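Local structure of protein glpG homolog (Haemophilus influenzae, 2NR9) at residues A[10-15]-A[71-76]; A[52-57]-A[95-100]; A[17-22]-A[56-61]. The protein probably cleaves transmembrane segments of other proteins within the membrane, as a rhomboid serine protease using a serine-histidine dyad. The protein carries 2 engineered substitutions. All blocks are in the same frame, centred on the assembly; numbering follows the deposited sequence. Where two conformers were deposited one is given.

Contact 1 (A[10-15]-A[71-76]); sequences KITLIL and SWFFIF. With PQE (3,6,12,15,18,21,24-heptaoxahexatriacontan-1-ol), chain F.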
loop_
_atom_site.group_PDB
_atom_site.type_symbol
_atom_site.label_atom_id
_atom_site.label_comp_id
_atom_site.label_asym_id
_atom_site.label_seq_id
_atom_site.Cartn_x
_atom_site.Cartn_y
_atom_site.Cartn_z
ATOM N N LYS A 10 -7.274 -9.002 -10.764
ATOM C CA LYS A 10 -6.156 -9.076 -11.695
ATOM C C LYS A 10 -5.024 -8.109 -11.326
ATOM O O LYS A 10 -3.853 -8.457 -11.424
ATOM C CB LYS A 10 -6.637 -8.829 -13.126
ATOM C CG LYS A 10 -7.568 -9.914 -13.650
ATOM C CD LYS A 10 -8.074 -9.595 -15.044
ATOM C CE LYS A 10 -8.983 -10.709 -15.564
ATOM N NZ LYS A 10 -9.467 -10.437 -16.946
ATOM N N ILE A 11 -5.376 -6.898 -10.905
ATOM C CA ILE A 11 -4.362 -5.916 -10.511
ATOM C C ILE A 11 -3.645 -6.358 -9.228
ATOM O O ILE A 11 -2.420 -6.295 -9.139
ATOM C CB ILE A 11 -4.964 -4.514 -10.326
ATOM C CG1 ILE A 11 -5.550 -4.002 -11.654
ATOM C CG2 ILE A 11 -3.898 -3.537 -9.810
ATOM C CD1 ILE A 11 -4.511 -3.789 -12.764
ATOM N N THR A 12 -4.420 -6.803 -8.239
ATOM C CA THR A 12 -3.862 -7.325 -6.989
ATOM C C THR A 12 -2.840 -8.405 -7.312
ATOM O O THR A 12 -1.699 -8.364 -6.848
ATOM C CB THR A 12 -4.962 -7.970 -6.109
ATOM O OG1 THR A 12 -5.929 -6.980 -5.737
ATOM C CG2 THR A 12 -4.360 -8.576 -4.860
ATOM N N LEU A 13 -3.270 -9.378 -8.107
ATOM C CA LEU A 13 -2.422 -10.484 -8.519
ATOM C C LEU A 13 -1.169 -10.022 -9.248
ATOM O O LEU A 13 -0.079 -10.485 -8.949
ATOM C CB LEU A 13 -3.213 -11.488 -9.360
ATOM C CG LEU A 13 -4.184 -12.338 -8.538
ATOM C CD1 LEU A 13 -5.190 -13.046 -9.420
ATOM C CD2 LEU A 13 -3.409 -13.334 -7.685
ATOM N N ILE A 14 -1.326 -9.114 -10.210
ATOM C CA ILE A 14 -0.173 -8.593 -10.949
ATOM C C ILE A 14 0.851 -7.914 -10.034
ATOM O O ILE A 14 2.061 -8.092 -10.204
ATOM C CB ILE A 14 -0.586 -7.598 -12.055
ATOM C CG1 ILE A 14 -1.227 -8.337 -13.234
ATOM C CG2 ILE A 14 0.631 -6.822 -12.542
ATOM C CD1 ILE A 14 -1.610 -7.427 -14.391
ATOM N N LEU A 15 0.367 -7.113 -9.085
ATOM C CA LEU A 15 1.257 -6.397 -8.162
ATOM C C LEU A 15 1.948 -7.339 -7.177
ATOM O O LEU A 15 3.138 -7.180 -6.868
ATOM C CB LEU A 15 0.497 -5.291 -7.419
ATOM C CG LEU A 15 0.084 -4.091 -8.273
ATOM C CD1 LEU A 15 -0.836 -3.150 -7.498
ATOM C CD2 LEU A 15 1.316 -3.347 -8.791
ATOM N N SER A 71 0.894 -10.482 2.186
ATOM C CA SER A 71 -0.266 -11.119 2.820
ATOM C C SER A 71 -1.385 -10.096 2.990
ATOM O O SER A 71 -2.504 -10.297 2.523
ATOM C CB SER A 71 0.105 -11.691 4.191
ATOM O OG SER A 71 1.145 -12.651 4.094
ATOM N N TRP A 72 -1.070 -9.003 3.681
ATOM C CA TRP A 72 -2.031 -7.939 3.934
ATOM C C TRP A 72 -2.531 -7.265 2.653
ATOM O O TRP A 72 -3.722 -6.981 2.527
ATOM C CB TRP A 72 -1.447 -6.910 4.905
ATOM C CG TRP A 72 -1.384 -7.396 6.322
ATOM C CD1 TRP A 72 -0.450 -8.232 6.864
ATOM C CD2 TRP A 72 -2.294 -7.072 7.378
ATOM N NE1 TRP A 72 -0.727 -8.452 8.192
ATOM C CE2 TRP A 72 -1.851 -7.747 8.533
ATOM C CE3 TRP A 72 -3.440 -6.274 7.461
ATOM C CZ2 TRP A 72 -2.519 -7.656 9.754
ATOM C CZ3 TRP A 72 -4.098 -6.180 8.674
ATOM C CH2 TRP A 72 -3.635 -6.865 9.806
ATOM N N PHE A 73 -1.631 -7.014 1.705
ATOM C CA PHE A 73 -2.032 -6.402 0.428
ATOM C C PHE A 73 -2.893 -7.342 -0.413
ATOM O O PHE A 73 -3.836 -6.904 -1.068
ATOM C CB PHE A 73 -0.818 -5.942 -0.391
ATOM C CG PHE A 73 -1.185 -5.298 -1.725
ATOM C CD1 PHE A 73 -1.615 -3.982 -1.780
ATOM C CD2 PHE A 73 -1.102 -6.019 -2.912
ATOM C CE1 PHE A 73 -1.949 -3.392 -2.993
ATOM C CE2 PHE A 73 -1.443 -5.437 -4.127
ATOM C CZ PHE A 73 -1.857 -4.123 -4.169
ATOM N N PHE A 74 -2.567 -8.632 -0.407
ATOM C CA PHE A 74 -3.324 -9.573 -1.211
ATOM C C PHE A 74 -4.759 -9.663 -0.704
ATOM O O PHE A 74 -5.709 -9.558 -1.479
ATOM C CB PHE A 74 -2.660 -10.952 -1.228
ATOM C CG PHE A 74 -3.273 -11.904 -2.218
ATOM C CD1 PHE A 74 -2.922 -11.850 -3.560
ATOM C CD2 PHE A 74 -4.208 -12.842 -1.812
ATOM C CE1 PHE A 74 -3.502 -12.713 -4.484
ATOM C CE2 PHE A 74 -4.787 -13.707 -2.729
ATOM C CZ PHE A 74 -4.430 -13.643 -4.066
ATOM N N ILE A 75 -4.906 -9.785 0.611
ATOM C CA ILE A 75 -6.215 -9.859 1.234
ATOM C C ILE A 75 -7.040 -8.582 1.079
ATOM O O ILE A 75 -8.144 -8.620 0.545
ATOM C CB ILE A 75 -6.111 -10.202 2.735
ATOM C CG1 ILE A 75 -5.601 -11.632 2.924
ATOM C CG2 ILE A 75 -7.466 -10.030 3.412
ATOM C CD1 ILE A 75 -5.576 -12.092 4.385
ATOM N N PHE A 76 -6.501 -7.451 1.535
ATOM C CA PHE A 76 -7.255 -6.189 1.521
ATOM C C PHE A 76 -7.216 -5.424 0.197
ATOM O O PHE A 76 -8.172 -4.726 -0.147
ATOM C CB PHE A 76 -6.886 -5.310 2.719
ATOM C CG PHE A 76 -7.199 -5.952 4.055
ATOM C CD1 PHE A 76 -6.254 -6.739 4.700
ATOM C CD2 PHE A 76 -8.464 -5.840 4.616
ATOM C CE1 PHE A 76 -6.553 -7.370 5.906
ATOM C CE2 PHE A 76 -8.768 -6.462 5.829
ATOM C CZ PHE A 76 -7.814 -7.231 6.468
HETATM O O47 PQE F . 16.829 -16.030 2.024
HETATM C C68 PQE F . 16.906 -15.324 3.272
HETATM C C52 PQE F . 16.757 -13.824 3.023
HETATM O O70 PQE F . 16.799 -13.127 4.270
HETATM C C55 PQE F . 15.492 -12.861 4.780
HETATM C C58 PQE F . 15.586 -12.443 6.245
HETATM O O71 PQE F . 14.313 -12.597 6.872
HETATM C C61 PQE F . 14.334 -13.613 7.876
HETATM C C62 PQE F . 15.253 -14.748 7.437
HETATM C C63 PQE F . 14.626 -16.110 7.712
HETATM C C66 PQE F . 13.115 -16.079 7.509
HETATM C C67 PQE F . 12.733 -16.609 6.132
HETATM O O72 PQE F . 11.324 -16.467 5.945
HETATM C C65 PQE F . 10.908 -16.960 4.670
HETATM C C64 PQE F . 9.418 -16.694 4.468
HETATM O O73 PQE F . 9.057 -16.969 3.113
HETATM C C60 PQE F . 9.840 -16.220 2.183
HETATM C C59 PQE F . 8.944 -15.691 1.068
HETATM O O74 PQE F . 9.744 -15.091 0.048
HETATM C C57 PQE F . 8.991 -14.189 -0.764
HETATM C C56 PQE F . 7.612 -14.776 -1.055
HETATM O O75 PQE F . 6.602 -14.008 -0.396
HETATM C C54 PQE F . 5.455 -14.802 -0.091
HETATM C C53 PQE F . 4.273 -13.895 0.240
HETATM O O76 PQE F . 3.105 -14.364 -0.432
HETATM C C51 PQE F . 1.954 -14.323 0.415
HETATM C C50 PQE F . 0.694 -14.615 -0.399
HETATM C C49 PQE F . -0.561 -14.212 0.370
HETATM C C48 PQE F . -1.536 -15.376 0.502
HETATM C C47 PQE F . -2.744 -14.983 1.347
HETATM C C46 PQE F . -2.818 -15.816 2.623
HETATM C C45 PQE F . -3.697 -15.142 3.671
HETATM C C44 PQE F . -3.559 -15.823 5.032
HETATM C C43 PQE F . -4.557 -15.257 6.040
HETATM C C42 PQE F . -5.370 -16.368 6.700
HETATM C C41 PQE F . -5.606 -16.082 8.179
HETATM C C40 PQE F . -5.362 -17.319 9.022
#

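Contact 2 (A[52-57]-A[95-100]); sequences RYISHT and VASAIT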
loop_
_atom_site.group_PDB
_atom_site.type_symbol
_atom_site.label_atom_id
_atom_site.label_comp_id
_atom_site.label_asym_id
_atom_site.label_seq_id
_atom_site.Cartn_x
_atom_site.Cartn_y
_atom_site.Cartn_z
ATOM N N ARG A 52 10.447 6.218 -10.582
ATOM C CA ARG A 52 11.038 6.226 -9.247
ATOM C C ARG A 52 10.086 6.671 -8.134
ATOM O O ARG A 52 10.267 6.306 -6.977
ATOM C CB ARG A 52 12.301 7.083 -9.234
ATOM C CG ARG A 52 13.435 6.521 -10.054
ATOM C CD ARG A 52 14.649 7.441 -9.995
ATOM N NE ARG A 52 15.802 6.873 -10.681
ATOM C CZ ARG A 52 16.593 5.947 -10.152
ATOM N NH1 ARG A 52 16.299 5.425 -8.970
ATOM N NH2 ARG A 52 17.638 5.498 -10.829
ATOM N N TYR A 53 9.093 7.480 -8.478
ATOM C CA TYR A 53 8.108 7.929 -7.493
ATOM C C TYR A 53 7.206 6.789 -7.026
ATOM O O TYR A 53 6.517 6.911 -6.011
ATOM C CB TYR A 53 7.254 9.068 -8.063
ATOM C CG TYR A 53 8.048 10.310 -8.351
ATOM C CD1 TYR A 53 8.427 10.629 -9.648
ATOM C CD2 TYR A 53 8.509 11.111 -7.316
ATOM C CE1 TYR A 53 9.193 11.753 -9.911
ATOM C CE2 TYR A 53 9.270 12.233 -7.565
ATOM C CZ TYR A 53 9.611 12.550 -8.865
ATOM O OH TYR A 53 10.373 13.662 -9.112
ATOM N N ILE A 54 7.228 5.679 -7.761
ATOM C CA ILE A 54 6.360 4.544 -7.469
ATOM C C ILE A 54 7.132 3.231 -7.276
ATOM O O ILE A 54 6.792 2.431 -6.406
ATOM C CB ILE A 54 5.338 4.319 -8.623
ATOM C CG1 ILE A 54 4.686 5.641 -9.040
ATOM C CG2 ILE A 54 4.290 3.290 -8.229
ATOM C CD1 ILE A 54 3.917 6.322 -7.939
ATOM N N SER A 55 8.186 3.035 -8.071
ATOM C CA SER A 55 8.925 1.765 -8.094
ATOM C C SER A 55 9.506 1.293 -6.765
ATOM O O SER A 55 9.691 0.098 -6.561
ATOM C CB SER A 55 10.004 1.766 -9.185
ATOM O OG SER A 55 10.971 2.790 -8.974
ATOM N N HIS A 56 9.820 2.228 -5.878
ATOM C CA HIS A 56 10.400 1.881 -4.584
ATOM C C HIS A 56 9.541 0.877 -3.806
ATOM O O HIS A 56 10.037 0.189 -2.909
ATOM C CB HIS A 56 10.620 3.144 -3.744
ATOM C CG HIS A 56 9.381 3.967 -3.553
ATOM N ND1 HIS A 56 8.514 3.777 -2.498
ATOM C CD2 HIS A 56 8.851 4.968 -4.297
ATOM C CE1 HIS A 56 7.526 4.649 -2.578
ATOM N NE2 HIS A 56 7.696 5.372 -3.671
ATOM N N THR A 57 8.268 0.768 -4.188
ATOM C CA THR A 57 7.315 -0.101 -3.493
ATOM C C THR A 57 7.424 -1.566 -3.900
ATOM O O THR A 57 6.811 -2.432 -3.284
ATOM C CB THR A 57 5.862 0.339 -3.755
ATOM O OG1 THR A 57 5.545 0.140 -5.140
ATOM C CG2 THR A 57 5.664 1.796 -3.383
ATOM N N VAL A 95 -1.043 6.507 -6.369
ATOM C CA VAL A 95 -1.100 7.704 -5.523
ATOM C C VAL A 95 -0.518 7.493 -4.129
ATOM O O VAL A 95 0.232 8.337 -3.627
ATOM C CB VAL A 95 -2.542 8.253 -5.419
ATOM C CG1 VAL A 95 -2.653 9.279 -4.293
ATOM C CG2 VAL A 95 -2.987 8.852 -6.761
ATOM N N ALA A 96 -0.887 6.400 -3.478
ATOM C CA ALA A 96 -0.301 6.095 -2.181
ATOM C C ALA A 96 1.216 5.938 -2.321
ATOM O O ALA A 96 1.975 6.498 -1.534
ATOM C CB ALA A 96 -0.913 4.852 -1.588
ATOM N N SER A 97 1.656 5.205 -3.344
ATOM C CA SER A 97 3.096 5.001 -3.572
ATOM C C SER A 97 3.836 6.336 -3.697
ATOM O O SER A 97 4.893 6.534 -3.096
ATOM C CB SER A 97 3.342 4.169 -4.843
ATOM O OG SER A 97 2.793 2.861 -4.732
ATOM N N ALA A 98 3.281 7.240 -4.497
ATOM C CA ALA A 98 3.900 8.537 -4.734
ATOM C C ALA A 98 3.880 9.416 -3.504
ATOM O O ALA A 98 4.878 10.064 -3.183
ATOM C CB ALA A 98 3.223 9.247 -5.904
ATOM N N ILE A 99 2.737 9.463 -2.826
ATOM C CA ILE A 99 2.595 10.314 -1.652
ATOM C C ILE A 99 3.418 9.847 -0.451
ATOM O O ILE A 99 4.097 10.659 0.189
ATOM C CB ILE A 99 1.115 10.528 -1.263
ATOM C CG1 ILE A 99 0.427 11.415 -2.314
ATOM C CG2 ILE A 99 1.014 11.190 0.119
ATOM C CD1 ILE A 99 -1.073 11.544 -2.126
ATOM N N THR A 100 3.367 8.546 -0.152
ATOM C CA THR A 100 4.124 7.992 0.981
ATOM C C THR A 100 5.634 8.123 0.769
ATOM O O THR A 100 6.379 8.405 1.709
ATOM C CB THR A 100 3.765 6.520 1.270
ATOM O OG1 THR A 100 4.040 5.713 0.114
ATOM C CG2 THR A 100 2.285 6.393 1.649
#

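Contact 3 (A[17-22]-A[56-61]); sequences ALCVLI and HTLVHL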
loop_
_atom_site.group_PDB
_atom_site.type_symbol
_atom_site.label_atom_id
_atom_site.label_comp_id
_atom_site.label_asym_id
_atom_site.label_seq_id
_atom_site.Cartn_x
_atom_site.Cartn_y
_atom_site.Cartn_z
ATOM N N ALA A 17 2.558 -10.614 -7.694
ATOM C CA ALA A 17 3.508 -11.404 -8.484
ATOM C C ALA A 17 4.750 -10.600 -8.902
ATOM O O ALA A 17 5.839 -11.156 -9.017
ATOM C CB ALA A 17 2.820 -12.011 -9.704
ATOM N N LEU A 18 4.576 -9.306 -9.158
ATOM C CA LEU A 18 5.710 -8.442 -9.510
ATOM C C LEU A 18 6.664 -8.307 -8.337
ATOM O O LEU A 18 7.888 -8.332 -8.510
ATOM C CB LEU A 18 5.243 -7.052 -9.958
ATOM C CG LEU A 18 4.868 -6.863 -11.426
ATOM C CD1 LEU A 18 4.393 -5.441 -11.668
ATOM C CD2 LEU A 18 6.059 -7.185 -12.319
ATOM N N CYS A 19 6.102 -8.105 -7.150
ATOM C CA CYS A 19 6.904 -7.998 -5.937
ATOM C C CYS A 19 7.701 -9.271 -5.716
ATOM O O CYS A 19 8.895 -9.216 -5.433
ATOM C CB CYS A 19 6.031 -7.692 -4.715
ATOM S SG CYS A 19 5.431 -5.964 -4.615
ATOM N N VAL A 20 7.037 -10.418 -5.851
ATOM C CA VAL A 20 7.705 -11.705 -5.685
ATOM C C VAL A 20 8.829 -11.881 -6.705
ATOM O O VAL A 20 9.917 -12.335 -6.361
ATOM C CB VAL A 20 6.719 -12.898 -5.823
ATOM C CG1 VAL A 20 7.474 -14.229 -5.704
ATOM C CG2 VAL A 20 5.620 -12.812 -4.781
ATOM N N LEU A 21 8.565 -11.509 -7.957
ATOM C CA LEU A 21 9.559 -11.669 -9.024
ATOM C C LEU A 21 10.779 -10.780 -8.833
ATOM O O LEU A 21 11.908 -11.199 -9.080
ATOM C CB LEU A 21 8.933 -11.430 -10.392
ATOM C CG LEU A 21 7.874 -12.450 -10.808
ATOM C CD1 LEU A 21 7.299 -12.092 -12.173
ATOM C CD2 LEU A 21 8.464 -13.850 -10.826
ATOM N N ILE A 22 10.548 -9.550 -8.397
ATOM C CA ILE A 22 11.633 -8.629 -8.149
ATOM C C ILE A 22 12.456 -9.058 -6.926
ATOM O O ILE A 22 13.687 -9.025 -6.962
ATOM C CB ILE A 22 11.128 -7.184 -8.038
ATOM C CG1 ILE A 22 10.596 -6.718 -9.403
ATOM C CG2 ILE A 22 12.248 -6.261 -7.573
ATOM C CD1 ILE A 22 9.798 -5.441 -9.345
ATOM N N HIS A 56 9.820 2.228 -5.878
ATOM C CA HIS A 56 10.400 1.881 -4.584
ATOM C C HIS A 56 9.541 0.877 -3.806
ATOM O O HIS A 56 10.037 0.189 -2.909
ATOM C CB HIS A 56 10.620 3.144 -3.744
ATOM C CG HIS A 56 9.381 3.967 -3.553
ATOM N ND1 HIS A 56 8.514 3.777 -2.498
ATOM C CD2 HIS A 56 8.851 4.968 -4.297
ATOM C CE1 HIS A 56 7.526 4.649 -2.578
ATOM N NE2 HIS A 56 7.696 5.372 -3.671
ATOM N N THR A 57 8.268 0.768 -4.188
ATOM C CA THR A 57 7.315 -0.101 -3.493
ATOM C C THR A 57 7.424 -1.566 -3.900
ATOM O O THR A 57 6.811 -2.432 -3.284
ATOM C CB THR A 57 5.862 0.339 -3.755
ATOM O OG1 THR A 57 5.545 0.140 -5.140
ATOM C CG2 THR A 57 5.664 1.796 -3.383
ATOM N N LEU A 58 8.174 -1.830 -4.959
ATOM C CA LEU A 58 8.317 -3.181 -5.494
ATOM C C LEU A 58 9.540 -3.931 -4.957
ATOM O O LEU A 58 9.777 -5.084 -5.327
ATOM C CB LEU A 58 8.383 -3.117 -7.019
ATOM C CG LEU A 58 7.092 -3.146 -7.856
ATOM C CD1 LEU A 58 5.841 -2.758 -7.088
ATOM C CD2 LEU A 58 7.245 -2.348 -9.151
ATOM N N VAL A 59 10.348 -3.258 -4.144
ATOM C CA VAL A 59 11.548 -3.863 -3.584
ATOM C C VAL A 59 11.371 -4.145 -2.089
ATOM O O VAL A 59 10.848 -3.313 -1.348
ATOM C CB VAL A 59 12.791 -2.959 -3.787
ATOM C CG1 VAL A 59 14.043 -3.639 -3.236
ATOM C CG2 VAL A 59 12.974 -2.618 -5.260
ATOM N N HIS A 60 11.816 -5.320 -1.656
ATOM C CA HIS A 60 11.712 -5.705 -0.259
ATOM C C HIS A 60 13.070 -6.099 0.322
ATOM O O HIS A 60 13.985 -6.480 -0.412
ATOM C CB HIS A 60 10.636 -6.779 -0.069
ATOM C CG HIS A 60 9.241 -6.255 -0.238
ATOM N ND1 HIS A 60 8.671 -6.043 -1.477
ATOM C CD2 HIS A 60 8.353 -5.785 0.670
ATOM C CE1 HIS A 60 7.479 -5.492 -1.322
ATOM N NE2 HIS A 60 7.259 -5.330 -0.029
ATOM N N LEU A 61 13.209 -5.959 1.636
ATOM C CA LEU A 61 14.506 -6.125 2.285
ATOM C C LEU A 61 14.682 -7.404 3.109
ATOM O O LEU A 61 15.785 -7.702 3.565
ATOM C CB LEU A 61 14.823 -4.885 3.121
ATOM C CG LEU A 61 14.652 -3.562 2.359
ATOM C CD1 LEU A 61 14.807 -2.358 3.280
ATOM C CD2 LEU A 61 15.616 -3.475 1.183
HETATM O O HOH W 1 9.782 -7.033 -3.718
#

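Contact 1 (A[10-15]-A[71-76])
F73 and F74 of segment 71-76 meet T12, L13 and L15, where the first and second transmembrane helices of the rhomboid helical bundle lie side by side. The two short segments run nearly antiparallel, at 167°, with axes 9.6 Å apart, and no hydrogen bond crosses between them: the contact is mainly apolar.

F74 is worth following outward. Its CB sits near C49 of the alkyl tail of the bound PQE, a detergent molecule. CG anti to the backbone N (chi1 -171°) carries the ring out to helix 10-27. There CD1 meets T12 CG2 at 3.8 Å, the two side chains crossing at about a right angle, while CD2, across the ring, comes within 4.1 Å of PQE C47. Farther out, CE1 has L13 CD2 beside the ring edge; L13 was modelled in two conformers, so the closeness of that touch is doubtful. F74 thus stands between helix 10-27 and the detergent.

Its neighbour F73 fills the inner part of the interface. F73 CZ packs on L15 CD1 at 3.6 Å, and F73 CE2 on L15 CB at 3.8 Å. The carbonyl oxygen T12 O lies at the edge of the same ring, 4.0 Å from CE2, and accepts a hydrogen bond from T16 OG1.

T12 splits its two branches: the methyl CG2 also touches the carbonyl oxygen F74 O at 3.8 Å, whereas OG1 is hydrogen-bonded to E81 OE1, whose other oxygen, OE2, takes the backbone N of I11.

Contact 2 (A[52-57]-A[95-100])
H56 carries its imidazole wedged between its own backbone N and carbonyl carbon (chi1 56°), which folds the ring back against the preceding turn, one face near I54 O, and brings NE2 to the carbonyl oxygen of S97. T57 adopts the matching rotamer for OG1, and its methyl CG2 is thereby swung anti to the carbonyl carbon, over the S97 side chain.

The single N-H of H56 NE2 is shared between two acceptors. It reaches S97 O at 3.1 Å and Y53 O at 3.0 Å, both weak bonds with bent geometry, the former only 125° at the hydrogen. S97 O lies in the plane of the ring, at its edge. Those two carbonyl oxygens are close neighbours, and the shared N-H probably eases their mutual repulsion. Y53 O has a further partner in A98 CA, 3.3 Å away, a CA-H...O contact (147° at the hydrogen); the small side chains of S97 and A98 are consistent with so close an approach.

This is where the short helix 52-55 of the rhomboid L1 loop rests on transmembrane helix 86-108. R52 belongs to the tryptophan-arginine motif of that loop and turns the other way, to E49 and Y36.

Apolar atoms finish the join. T57 CG2 sits 3.6 Å from S97 CB. I54 CG2 packs on the same S97 CB and I54 CD1 reaches A98 CB, but I54 was built in two conformers, so both touches are uncertain. The hydroxyls look elsewhere: S97 OG bonds back to Y93 O within its own helix, while T57 OG1 pairs with Y93 OH and also donates to I54 O at 2.9 Å, a carbonyl that accepts from T57 N as well.

Contact 3 (A[17-22]-A[56-61])
C19 and L58 bring their CA atoms to within 5.0 Å, so segment 56-61, which runs on from a 3-10 turn at 56-57 as loop, passes tightly against helix 10-27 before helix 63-84 begins. I22 lies obliquely across L58: its CD1 touches L58 CB at 3.6 Å, while its CG2, anti to the backbone N, sits 3.5 Å from the carbonyl oxygen L58 O. The chi2 of L58, 20°, lies well away from a staggered rotamer, which may reflect strain or an imperfectly fitted side chain.

C19 points its sulfur at the rim of the H60 imidazole. SG is 3.9 Å from H60 CE1 and 77° off the ring normal, an edge-on approach, and it also lies near T57 O and L58 CD1.

One water among buried residues ties the pieces together. It donates to C19 O at 2.9 Å and lies 2.7 Å from H60 ND1, in the plane of the ring. H60 NE2 meets N69 OD1 in a weak bond and the H60 ring meets H65; both partners match oxyanion-hole residues of related rhomboids, a placement consistent with H60 being second-shell to the oxyanion hole.

In the fold
Contacts 1 and 3 both use helix 10-27, one near its start and the other farther along, and both are buried; contact 3 is nested inside the loop that contact 1 closes. Contact 2 is only partly buried. H56 and T57 serve contact 2, and the following residues L58 to H60 meet helix 10-27 in contact 3. The chemistry changes accordingly. Contact 1 is mostly apolar, with no hydrogen bond across it, and is edged by detergent. Contact 2 works through backbone carbonyls and weak histidine bonds, and contact 3 adds a bridging water to apolar packing. Contacts 2 and 3 also bring their side chains nearest the nucleophile S116, about 7 to 8 Å away.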